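Long-range contacts in transcriptional regulator, ROK family (PDB 1Z05), which probably binds DNA as a zinc-containing transcriptional regulator of the ROK family, homologous to the Mlc repressor of Escherichia coli: residues 176-187 and 190-201; 213-223 and 412-422. All coordinates share one frame; numbering follows the deposited sequence. Where two conformers were deposited one is given.

Interaction 1 (176-187 and 190-201). With SO4 (sulfate ion), chain F.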
loop_
_atom_site.group_PDB
_atom_site.type_symbol
_atom_site.label_atom_id
_atom_site.label_comp_id
_atom_site.label_asym_id
_atom_site.label_seq_id
_atom_site.Cartn_x
_atom_site.Cartn_y
_atom_site.Cartn_z
ATOM N N LEU A 176 -9.332 -17.409 -5.567
ATOM C CA LEU A 176 -8.520 -18.391 -6.266
ATOM C C LEU A 176 -7.056 -17.973 -6.196
ATOM O O LEU A 176 -6.760 -16.788 -6.061
ATOM C CB LEU A 176 -8.951 -18.499 -7.746
ATOM C CG LEU A 176 -8.883 -17.239 -8.625
ATOM C CD1 LEU A 176 -8.650 -17.623 -10.058
ATOM C CD2 LEU A 176 -10.155 -16.415 -8.515
ATOM N N PRO A 177 -6.137 -18.943 -6.289
ATOM C CA PRO A 177 -4.710 -18.583 -6.398
ATOM C C PRO A 177 -4.428 -17.947 -7.769
ATOM O O PRO A 177 -5.227 -18.110 -8.691
ATOM C CB PRO A 177 -3.999 -19.933 -6.283
ATOM C CG PRO A 177 -5.025 -20.942 -6.775
ATOM C CD PRO A 177 -6.352 -20.404 -6.301
ATOM N N GLY A 178 -3.316 -17.231 -7.900
ATOM C CA GLY A 178 -2.918 -16.685 -9.198
ATOM C C GLY A 178 -2.977 -15.175 -9.319
ATOM O O GLY A 178 -3.201 -14.477 -8.336
ATOM N N LEU A 179 -2.766 -14.670 -10.533
ATOM C CA LEU A 179 -2.805 -13.226 -10.778
ATOM C C LEU A 179 -4.224 -12.780 -11.106
ATOM O O LEU A 179 -4.828 -13.247 -12.076
ATOM C CB LEU A 179 -1.833 -12.819 -11.899
ATOM C CG LEU A 179 -0.349 -13.180 -11.773
ATOM C CD1 LEU A 179 0.445 -12.645 -12.970
ATOM C CD2 LEU A 179 0.267 -12.686 -10.462
ATOM N N VAL A 180 -4.755 -11.882 -10.287
ATOM C CA VAL A 180 -6.154 -11.485 -10.385
ATOM C C VAL A 180 -6.267 -9.962 -10.366
ATOM O O VAL A 180 -5.736 -9.293 -9.468
ATOM C CB VAL A 180 -7.010 -12.124 -9.247
ATOM C CG1 VAL A 180 -8.465 -11.664 -9.300
ATOM C CG2 VAL A 180 -6.908 -13.663 -9.262
ATOM N N ASN A 181 -6.933 -9.421 -11.382
ATOM C CA ASN A 181 -7.343 -8.024 -11.373
ATOM C C ASN A 181 -8.760 -7.939 -10.804
ATOM O O ASN A 181 -9.739 -8.282 -11.482
ATOM C CB ASN A 181 -7.268 -7.424 -12.781
ATOM C CG ASN A 181 -7.542 -5.918 -12.801
ATOM O OD1 ASN A 181 -8.398 -5.409 -12.072
ATOM N ND2 ASN A 181 -6.814 -5.204 -13.644
ATOM N N SER A 182 -8.853 -7.499 -9.552
ATOM C CA SER A 182 -10.117 -7.418 -8.818
ATOM C C SER A 182 -11.079 -6.366 -9.360
ATOM O O SER A 182 -12.292 -6.604 -9.439
ATOM C CB SER A 182 -9.850 -7.135 -7.336
ATOM O OG SER A 182 -9.540 -8.334 -6.668
ATOM N N GLU A 183 -10.530 -5.204 -9.707
ATOM C CA GLU A 183 -11.285 -4.106 -10.312
ATOM C C GLU A 183 -12.073 -4.583 -11.532
ATOM O O GLU A 183 -13.227 -4.203 -11.716
ATOM C CB GLU A 183 -10.323 -2.968 -10.707
ATOM C CG GLU A 183 -10.987 -1.663 -11.171
ATOM C CD GLU A 183 -9.994 -0.659 -11.776
ATOM O OE1 GLU A 183 -8.864 -1.064 -12.151
ATOM O OE2 GLU A 183 -10.346 0.541 -11.890
ATOM N N GLN A 184 -11.441 -5.421 -12.352
ATOM C CA GLN A 184 -12.019 -5.863 -13.622
ATOM C C GLN A 184 -12.619 -7.273 -13.578
ATOM O O GLN A 184 -13.387 -7.645 -14.459
ATOM C CB GLN A 184 -10.977 -5.760 -14.743
ATOM C CG GLN A 184 -10.408 -4.349 -14.967
ATOM C CD GLN A 184 -11.277 -3.464 -15.861
ATOM O OE1 GLN A 184 -10.884 -3.118 -16.980
ATOM N NE2 GLN A 184 -12.455 -3.083 -15.368
ATOM N N GLY A 185 -12.279 -8.049 -12.555
ATOM C CA GLY A 185 -12.766 -9.428 -12.439
ATOM C C GLY A 185 -12.059 -10.378 -13.391
ATOM O O GLY A 185 -12.639 -11.367 -13.838
ATOM N N ILE A 186 -10.798 -10.075 -13.696
ATOM C CA ILE A 186 -10.022 -10.828 -14.679
ATOM C C ILE A 186 -8.938 -11.652 -13.995
ATOM O O ILE A 186 -8.176 -11.133 -13.171
ATOM C CB ILE A 186 -9.377 -9.885 -15.716
ATOM C CG1 ILE A 186 -10.452 -9.268 -16.620
ATOM C CG2 ILE A 186 -8.315 -10.614 -16.555
ATOM C CD1 ILE A 186 -9.931 -8.137 -17.507
ATOM N N VAL A 187 -8.888 -12.937 -14.332
ATOM C CA VAL A 187 -7.796 -13.804 -13.900
ATOM C C VAL A 187 -6.745 -13.837 -15.008
ATOM O O VAL A 187 -6.985 -14.403 -16.074
ATOM C CB VAL A 187 -8.271 -15.245 -13.621
ATOM C CG1 VAL A 187 -7.099 -16.078 -13.068
ATOM C CG2 VAL A 187 -9.458 -15.244 -12.654
ATOM N N MET A 190 -3.043 -18.473 -13.643
ATOM C CA MET A 190 -3.164 -19.139 -12.352
ATOM C C MET A 190 -2.498 -20.514 -12.338
ATOM O O MET A 190 -2.195 -21.065 -13.405
ATOM C CB MET A 190 -4.642 -19.223 -11.937
ATOM C CG MET A 190 -5.503 -20.145 -12.777
ATOM S SD MET A 190 -7.193 -20.190 -12.174
ATOM C CE MET A 190 -6.939 -20.651 -10.448
ATOM N N PRO A 191 -2.255 -21.071 -11.133
ATOM C CA PRO A 191 -1.695 -22.426 -11.069
ATOM C C PRO A 191 -2.721 -23.457 -11.533
ATOM O O PRO A 191 -3.922 -23.177 -11.519
ATOM C CB PRO A 191 -1.397 -22.628 -9.576
ATOM C CG PRO A 191 -1.562 -21.290 -8.934
ATOM C CD PRO A 191 -2.474 -20.499 -9.793
ATOM N N HIS A 192 -2.235 -24.626 -11.955
ATOM C CA HIS A 192 -3.073 -25.790 -12.289
ATOM C C HIS A 192 -3.803 -25.660 -13.627
ATOM O O HIS A 192 -3.639 -26.503 -14.508
ATOM C CB HIS A 192 -4.068 -26.108 -11.159
ATOM C CG HIS A 192 -4.853 -27.363 -11.381
ATOM N ND1 HIS A 192 -4.358 -28.613 -11.080
ATOM C CD2 HIS A 192 -6.095 -27.563 -11.884
ATOM C CE1 HIS A 192 -5.262 -29.528 -11.381
ATOM N NE2 HIS A 192 -6.325 -28.917 -11.871
ATOM N N TYR A 193 -4.608 -24.610 -13.767
ATOM C CA TYR A 193 -5.392 -24.398 -14.981
ATOM C C TYR A 193 -4.594 -23.622 -16.024
ATOM O O TYR A 193 -3.696 -22.841 -15.690
ATOM C CB TYR A 193 -6.712 -23.682 -14.668
ATOM C CG TYR A 193 -7.547 -24.360 -13.605
ATOM C CD1 TYR A 193 -8.347 -25.460 -13.921
ATOM C CD2 TYR A 193 -7.534 -23.908 -12.284
ATOM C CE1 TYR A 193 -9.114 -26.094 -12.955
ATOM C CE2 TYR A 193 -8.305 -24.535 -11.298
ATOM C CZ TYR A 193 -9.092 -25.633 -11.649
ATOM O OH TYR A 193 -9.864 -26.272 -10.705
ATOM N N ASN A 194 -4.911 -23.864 -17.291
ATOM C CA ASN A 194 -4.307 -23.133 -18.389
ATOM C C ASN A 194 -5.163 -21.910 -18.701
ATOM O O ASN A 194 -6.101 -21.974 -19.505
ATOM C CB ASN A 194 -4.155 -24.039 -19.612
ATOM C CG ASN A 194 -3.532 -23.325 -20.799
ATOM O OD1 ASN A 194 -2.800 -22.339 -20.641
ATOM N ND2 ASN A 194 -3.816 -23.824 -22.001
ATOM N N VAL A 195 -4.824 -20.798 -18.051
ATOM C CA VAL A 195 -5.617 -19.573 -18.110
ATOM C C VAL A 195 -4.807 -18.384 -18.622
ATOM O O VAL A 195 -3.635 -18.223 -18.280
ATOM C CB VAL A 195 -6.248 -19.261 -16.721
ATOM C CG1 VAL A 195 -6.700 -17.805 -16.609
ATOM C CG2 VAL A 195 -7.409 -20.202 -16.469
ATOM N N LYS A 196 -5.445 -17.571 -19.459
ATOM C CA LYS A 196 -4.861 -16.327 -19.949
ATOM C C LYS A 196 -5.956 -15.268 -20.053
ATOM O O LYS A 196 -6.771 -15.294 -20.981
ATOM C CB LYS A 196 -4.186 -16.534 -21.307
ATOM C CG LYS A 196 -3.301 -15.373 -21.767
ATOM C CD LYS A 196 -2.641 -15.694 -23.102
ATOM C CE LYS A 196 -1.520 -14.715 -23.440
ATOM N NZ LYS A 196 -0.788 -15.133 -24.678
ATOM N N ASN A 197 -5.963 -14.350 -19.090
ATOM C CA ASN A 197 -6.904 -13.230 -19.053
ATOM C C ASN A 197 -8.374 -13.645 -19.116
ATOM O O ASN A 197 -9.146 -13.121 -19.922
ATOM C CB ASN A 197 -6.560 -12.194 -20.136
ATOM C CG ASN A 197 -5.192 -11.555 -19.920
ATOM O OD1 ASN A 197 -4.830 -11.191 -18.793
ATOM N ND2 ASN A 197 -4.426 -11.417 -20.999
ATOM N N LEU A 198 -8.756 -14.587 -18.254
ATOM C CA LEU A 198 -10.145 -15.042 -18.188
ATOM C C LEU A 198 -11.014 -14.012 -17.469
ATOM O O LEU A 198 -10.783 -13.703 -16.291
ATOM C CB LEU A 198 -10.247 -16.419 -17.516
ATOM C CG LEU A 198 -11.645 -16.918 -17.111
ATOM C CD1 LEU A 198 -12.507 -17.260 -18.329
ATOM C CD2 LEU A 198 -11.562 -18.103 -16.153
ATOM N N ALA A 199 -12.018 -13.495 -18.181
ATOM C CA ALA A 199 -12.938 -12.498 -17.635
ATOM C C ALA A 199 -13.986 -13.165 -16.746
ATOM O O ALA A 199 -15.173 -13.201 -17.076
ATOM C CB ALA A 199 -13.599 -11.712 -18.764
ATOM N N LEU A 200 -13.531 -13.673 -15.608
ATOM C CA LEU A 200 -14.345 -14.498 -14.722
ATOM C C LEU A 200 -15.533 -13.755 -14.104
ATOM O O LEU A 200 -16.652 -14.274 -14.089
ATOM C CB LEU A 200 -13.466 -15.100 -13.617
ATOM C CG LEU A 200 -14.087 -16.153 -12.702
ATOM C CD1 LEU A 200 -14.582 -17.352 -13.520
ATOM C CD2 LEU A 200 -13.065 -16.587 -11.647
ATOM N N GLY A 201 -15.280 -12.559 -13.575
ATOM C CA GLY A 201 -16.347 -11.691 -13.054
ATOM C C GLY A 201 -17.422 -11.347 -14.083
ATOM O O GLY A 201 -18.598 -11.635 -13.858
HETATM S S SO4 F . 1.114 -25.592 -12.235
HETATM O O1 SO4 F . 0.450 -26.491 -13.175
HETATM O O2 SO4 F . 0.803 -24.210 -12.582
HETATM O O3 SO4 F . 0.658 -25.876 -10.876
HETATM O O4 SO4 F . 2.560 -25.796 -12.307
#

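Interaction 2 (213-223 and 412-422)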
loop_
_atom_site.group_PDB
_atom_site.type_symbol
_atom_site.label_atom_id
_atom_site.label_comp_id
_atom_site.label_asym_id
_atom_site.label_seq_id
_atom_site.Cartn_x
_atom_site.Cartn_y
_atom_site.Cartn_z
ATOM N N PHE A 213 -17.571 -10.471 -7.243
ATOM C CA PHE A 213 -16.341 -10.011 -6.612
ATOM C C PHE A 213 -15.314 -11.126 -6.714
ATOM O O PHE A 213 -15.493 -12.204 -6.138
ATOM C CB PHE A 213 -16.620 -9.643 -5.142
ATOM C CG PHE A 213 -17.648 -8.559 -5.000
ATOM C CD1 PHE A 213 -17.263 -7.224 -4.994
ATOM C CD2 PHE A 213 -19.004 -8.865 -4.958
ATOM C CE1 PHE A 213 -18.213 -6.214 -4.913
ATOM C CE2 PHE A 213 -19.955 -7.860 -4.881
ATOM C CZ PHE A 213 -19.559 -6.537 -4.852
ATOM N N VAL A 214 -14.238 -10.854 -7.451
ATOM C CA VAL A 214 -13.195 -11.831 -7.735
ATOM C C VAL A 214 -11.919 -11.345 -7.071
ATOM O O VAL A 214 -11.586 -10.161 -7.173
ATOM C CB VAL A 214 -12.941 -11.948 -9.265
ATOM C CG1 VAL A 214 -12.007 -13.115 -9.571
ATOM C CG2 VAL A 214 -14.268 -12.120 -10.030
ATOM N N ALA A 215 -11.210 -12.233 -6.374
ATOM C CA ALA A 215 -9.941 -11.834 -5.753
ATOM C C ALA A 215 -8.950 -12.984 -5.628
ATOM O O ALA A 215 -9.327 -14.160 -5.621
ATOM C CB ALA A 215 -10.188 -11.167 -4.372
ATOM N N ASN A 216 -7.672 -12.631 -5.539
ATOM C CA ASN A 216 -6.646 -13.586 -5.170
ATOM C C ASN A 216 -6.923 -14.091 -3.749
ATOM O O ASN A 216 -7.261 -13.305 -2.861
ATOM C CB ASN A 216 -5.262 -12.943 -5.268
ATOM C CG ASN A 216 -4.174 -13.799 -4.656
ATOM O OD1 ASN A 216 -3.892 -13.693 -3.467
ATOM N ND2 ASN A 216 -3.539 -14.636 -5.473
ATOM N N ASP A 217 -6.771 -15.398 -3.548
ATOM C CA ASP A 217 -7.156 -16.030 -2.292
ATOM C C ASP A 217 -6.375 -15.575 -1.070
ATOM O O ASP A 217 -6.958 -15.436 0.003
ATOM C CB ASP A 217 -7.200 -17.568 -2.401
ATOM C CG ASP A 217 -5.862 -18.190 -2.833
ATOM O OD1 ASP A 217 -4.883 -17.459 -3.126
ATOM O OD2 ASP A 217 -5.800 -19.441 -2.878
ATOM N N THR A 218 -5.069 -15.345 -1.225
ATOM C CA THR A 218 -4.230 -14.929 -0.095
ATOM C C THR A 218 -4.612 -13.526 0.395
ATOM O O THR A 218 -4.673 -13.264 1.601
ATOM C CB THR A 218 -2.721 -14.998 -0.450
ATOM O OG1 THR A 218 -2.374 -16.362 -0.732
ATOM C CG2 THR A 218 -1.847 -14.494 0.714
ATOM N N ARG A 219 -4.870 -12.640 -0.558
ATOM C CA ARG A 219 -5.248 -11.277 -0.259
ATOM C C ARG A 219 -6.621 -11.213 0.381
ATOM O O ARG A 219 -6.816 -10.471 1.339
ATOM C CB ARG A 219 -5.178 -10.404 -1.515
ATOM C CG ARG A 219 -3.812 -9.745 -1.687
ATOM C CD ARG A 219 -2.888 -10.571 -2.557
ATOM N NE ARG A 219 -1.656 -10.921 -1.859
ATOM C CZ ARG A 219 -0.829 -11.895 -2.239
ATOM N NH1 ARG A 219 -1.097 -12.629 -3.302
ATOM N NH2 ARG A 219 0.268 -12.153 -1.541
ATOM N N ALA A 220 -7.563 -11.995 -0.142
ATOM C CA ALA A 220 -8.915 -12.053 0.417
ATOM C C ALA A 220 -8.930 -12.725 1.795
ATOM O O ALA A 220 -9.739 -12.377 2.658
ATOM C CB ALA A 220 -9.865 -12.765 -0.542
ATOM N N TRP A 221 -8.037 -13.690 1.993
ATOM C CA TRP A 221 -7.876 -14.321 3.288
ATOM C C TRP A 221 -7.353 -13.319 4.337
ATOM O O TRP A 221 -7.843 -13.286 5.463
ATOM C CB TRP A 221 -6.968 -15.546 3.137
ATOM C CG TRP A 221 -6.681 -16.347 4.357
ATOM C CD1 TRP A 221 -7.321 -16.299 5.574
ATOM C CD2 TRP A 221 -5.682 -17.363 4.469
ATOM N NE1 TRP A 221 -6.749 -17.200 6.442
ATOM C CE2 TRP A 221 -5.745 -17.871 5.790
ATOM C CE3 TRP A 221 -4.725 -17.884 3.587
ATOM C CZ2 TRP A 221 -4.886 -18.885 6.246
ATOM C CZ3 TRP A 221 -3.870 -18.895 4.043
ATOM C CH2 TRP A 221 -3.963 -19.384 5.358
ATOM N N ALA A 222 -6.384 -12.486 3.970
ATOM C CA ALA A 222 -5.912 -11.445 4.897
ATOM C C ALA A 222 -7.067 -10.524 5.319
ATOM O O ALA A 222 -7.158 -10.139 6.481
ATOM C CB ALA A 222 -4.778 -10.644 4.284
ATOM N N LEU A 223 -7.942 -10.184 4.371
ATOM C CA LEU A 223 -9.162 -9.413 4.670
ATOM C C LEU A 223 -10.135 -10.131 5.601
ATOM O O LEU A 223 -10.704 -9.498 6.492
ATOM C CB LEU A 223 -9.873 -8.991 3.375
ATOM C CG LEU A 223 -11.079 -8.039 3.484
ATOM C CD1 LEU A 223 -10.686 -6.690 4.085
ATOM C CD2 LEU A 223 -11.762 -7.839 2.138
ATOM N N LEU A 412 -14.894 -10.247 1.132
ATOM C CA LEU A 412 -15.086 -9.374 -0.024
ATOM C C LEU A 412 -16.492 -8.762 -0.018
ATOM O O LEU A 412 -16.664 -7.594 -0.347
ATOM C CB LEU A 412 -14.905 -10.154 -1.339
ATOM C CG LEU A 412 -13.533 -10.736 -1.682
ATOM C CD1 LEU A 412 -13.588 -11.418 -3.038
ATOM C CD2 LEU A 412 -12.459 -9.641 -1.681
ATOM N N ILE A 413 -17.479 -9.580 0.317
ATOM C CA ILE A 413 -18.891 -9.164 0.370
ATOM C C ILE A 413 -19.110 -8.198 1.539
ATOM O O ILE A 413 -19.717 -7.142 1.369
ATOM C CB ILE A 413 -19.850 -10.393 0.476
ATOM C CG1 ILE A 413 -19.742 -11.292 -0.774
ATOM C CG2 ILE A 413 -21.321 -9.971 0.711
ATOM C CD1 ILE A 413 -19.748 -10.549 -2.102
ATOM N N LYS A 414 -18.611 -8.553 2.720
ATOM C CA LYS A 414 -18.723 -7.645 3.857
ATOM C C LYS A 414 -18.103 -6.271 3.539
ATOM O O LYS A 414 -18.737 -5.245 3.792
ATOM C CB LYS A 414 -18.162 -8.266 5.142
ATOM C CG LYS A 414 -18.037 -7.287 6.302
ATOM C CD LYS A 414 -18.580 -7.855 7.595
ATOM C CE LYS A 414 -20.045 -7.458 7.775
ATOM N NZ LYS A 414 -20.756 -8.275 8.794
ATOM N N GLN A 415 -16.899 -6.255 2.966
ATOM C CA GLN A 415 -16.237 -4.992 2.635
ATOM C C GLN A 415 -16.959 -4.209 1.533
ATOM O O GLN A 415 -16.942 -2.974 1.544
ATOM C CB GLN A 415 -14.750 -5.203 2.303
ATOM C CG GLN A 415 -13.903 -3.917 2.276
ATOM C CD GLN A 415 -14.008 -3.086 3.557
ATOM O OE1 GLN A 415 -14.336 -1.899 3.510
ATOM N NE2 GLN A 415 -13.730 -3.706 4.701
ATOM N N ALA A 416 -17.609 -4.914 0.604
ATOM C CA ALA A 416 -18.416 -4.251 -0.445
ATOM C C ALA A 416 -19.693 -3.613 0.111
ATOM O O ALA A 416 -20.177 -2.633 -0.445
ATOM C CB ALA A 416 -18.773 -5.217 -1.577
ATOM N N LEU A 417 -20.233 -4.179 1.191
ATOM C CA LEU A 417 -21.339 -3.546 1.937
ATOM C C LEU A 417 -20.849 -2.257 2.625
ATOM O O LEU A 417 -21.462 -1.201 2.492
ATOM C CB LEU A 417 -21.932 -4.514 2.974
ATOM C CG LEU A 417 -22.704 -5.730 2.429
ATOM C CD1 LEU A 417 -22.965 -6.753 3.507
ATOM C CD2 LEU A 417 -24.031 -5.332 1.772
ATOM N N TYR A 418 -19.733 -2.360 3.338
ATOM C CA TYR A 418 -19.120 -1.218 4.020
ATOM C C TYR A 418 -18.620 -0.119 3.065
ATOM O O TYR A 418 -18.621 1.062 3.417
ATOM C CB TYR A 418 -17.976 -1.694 4.902
ATOM C CG TYR A 418 -18.391 -2.501 6.116
ATOM C CD1 TYR A 418 -19.743 -2.703 6.441
ATOM C CD2 TYR A 418 -17.425 -3.041 6.958
ATOM C CE1 TYR A 418 -20.110 -3.441 7.569
ATOM C CE2 TYR A 418 -17.779 -3.770 8.088
ATOM C CZ TYR A 418 -19.114 -3.968 8.384
ATOM O OH TYR A 418 -19.430 -4.692 9.508
ATOM N N ASP A 419 -18.173 -0.508 1.873
ATOM C CA ASP A 419 -17.779 0.470 0.864
ATOM C C ASP A 419 -19.020 1.085 0.217
ATOM O O ASP A 419 -18.922 2.112 -0.452
ATOM C CB ASP A 419 -16.864 -0.156 -0.197
ATOM C CG ASP A 419 -15.481 -0.521 0.344
ATOM O OD1 ASP A 419 -15.128 -0.104 1.471
ATOM O OD2 ASP A 419 -14.742 -1.237 -0.368
ATOM N N GLY A 420 -20.178 0.452 0.424
ATOM C CA GLY A 420 -21.460 0.943 -0.086
ATOM C C GLY A 420 -21.788 0.447 -1.483
ATOM O O GLY A 420 -22.927 0.595 -1.946
ATOM N N LEU A 421 -20.799 -0.141 -2.158
ATOM C CA LEU A 421 -20.983 -0.655 -3.519
ATOM C C LEU A 421 -22.156 -1.643 -3.615
ATOM O O LEU A 421 -23.035 -1.500 -4.469
ATOM C CB LEU A 421 -19.689 -1.309 -4.034
ATOM C CG LEU A 421 -19.568 -1.626 -5.537
ATOM C CD1 LEU A 421 -18.120 -1.518 -6.008
ATOM C CD2 LEU A 421 -20.137 -2.999 -5.899
ATOM N N LEU A 422 -22.156 -2.639 -2.737
ATOM C CA LEU A 422 -23.166 -3.688 -2.784
ATOM C C LEU A 422 -24.522 -3.174 -2.311
ATOM O O LEU A 422 -25.549 -3.559 -2.866
ATOM C CB LEU A 422 -22.730 -4.915 -1.980
ATOM C CG LEU A 422 -23.621 -6.156 -2.098
ATOM C CD1 LEU A 422 -23.907 -6.507 -3.569
ATOM C CD2 LEU A 422 -22.981 -7.325 -1.373
#

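Interaction 1 (176-187 and 190-201)
A G1 beta bulge ties the second strand of the hairpin 179-181/186-189 to the chain that follows it: Asn-197 and Leu-198 both face Val-187. Two backbone bonds close this antiparallel hydrogen-bonded pair. Val-187 N donates to Leu-198 O over 2.8 Å and nearly straight (164°), while the return bond from Leu-198 N to Val-187 O is more bent. Leu-198 O also receives a CA-H...O contact from Ile-186 CA. Three residues on, Gly-201 N donates to Gly-185 O at 2.9 Å, which fastens the start of helix 200-208 to the hairpin turn.

Val-187 spreads its two methyls between separate partners. CG1, anti to the backbone N (chi1 -176°), meets Val-195 CG1 at 4.0 Å, the two side chains crossing at about a right angle; CG2 lies alongside Leu-200 CD2. Farther along, the Met-190 chain bends at its last torsion (chi3 -55°), bringing CE within 3.5 Å of Leu-176 CD1, tighter than ordinary van der Waals contact. Pro-177 CB packs on Pro-191 CG at 3.8 Å. Next to this pair, Gly-178 passes Met-190 with CA atoms 4.0 Å apart, and a CB there would collide with Met-190 CB. Just beyond, His-192 N donates to a sulfate oxygen, O2, at 3.1 Å.

Leu-176 and Met-190 both rest on Leu-115 of strand 108-116, and Leu-198 turns to Leu-148 of helix 144-161, so parts of the returning chain pack on that strand and others on the helix.

Interaction 2 (213-223 and 412-422)
With CG beside its backbone N and anti to the carbonyl carbon (chi1 -60°), Phe-213 carries its ring out from strand 212-216 to the C-terminal half of helix 407-418. Leu-412, with the same first torsion (chi1 -65°), brings both of its methyls toward the strand and the helix that follows it.

The phenyl ring is held from several directions. Ile-413 CD1 comes obliquely to Phe-213 CD2 at 3.4 Å, and Ala-416 CB, also oblique, lies 3.5 Å from CE1 of the same ring. Leu-421 CD2 and Leu-422 CD1 instead stand at its edge, near the ring plane, the former 3.7 Å from Phe-213 CZ. Helix 407-418 and the succeeding helix 421-428 thus grip one aromatic group together, the chain turning between them at Gly-420, which has positive phi and precedes helix 421-428.

Leu-412 fills the angle between strand and helix 217-228. Its CD1 touches Ala-215 CB at 3.7 Å and is equally close to the carbonyl oxygen of Phe-213, whereas CD2 meets Ala-220 CB at 4.2 Å. Leu-223 CD2, about one helical turn farther on, lies 4.0 Å from Gln-415 CB. The side-chain contacts across the segments are apolar.

The axes of helices 217-223 and 412-418 cross at 63°, 10.6 Å apart. Packing of a C-terminal helix across strand 212-216, outermost in this chain, and its neighbour 168-176, in a mixed sheet with strand order 3-2-1-4-5, fits the actin-like ATPase fold to which the ROK family belongs.

The two interactions lie in series along the chain, 176-187 with 190-201 closing before 213-223 begins, and their centres are 16 Å apart. Helix 200-208 leads from the first into strand 212-216 of the second. They also meet: Leu-176 O and Asp-217 N, 2.9 Å apart, make a probable hydrogen bond, as do Ser-182 OG and Val-214 O at 2.8 Å. Both draw on the same five-stranded sheet, where strand 168-176 lies beside 212-216, the outermost strand within the chain. Interaction 1 joins near neighbours in sequence, interaction 2 segments 189 residues apart; together they tie the hairpin and the C-terminal helices to one sheet, joining the chain's end to its early strands.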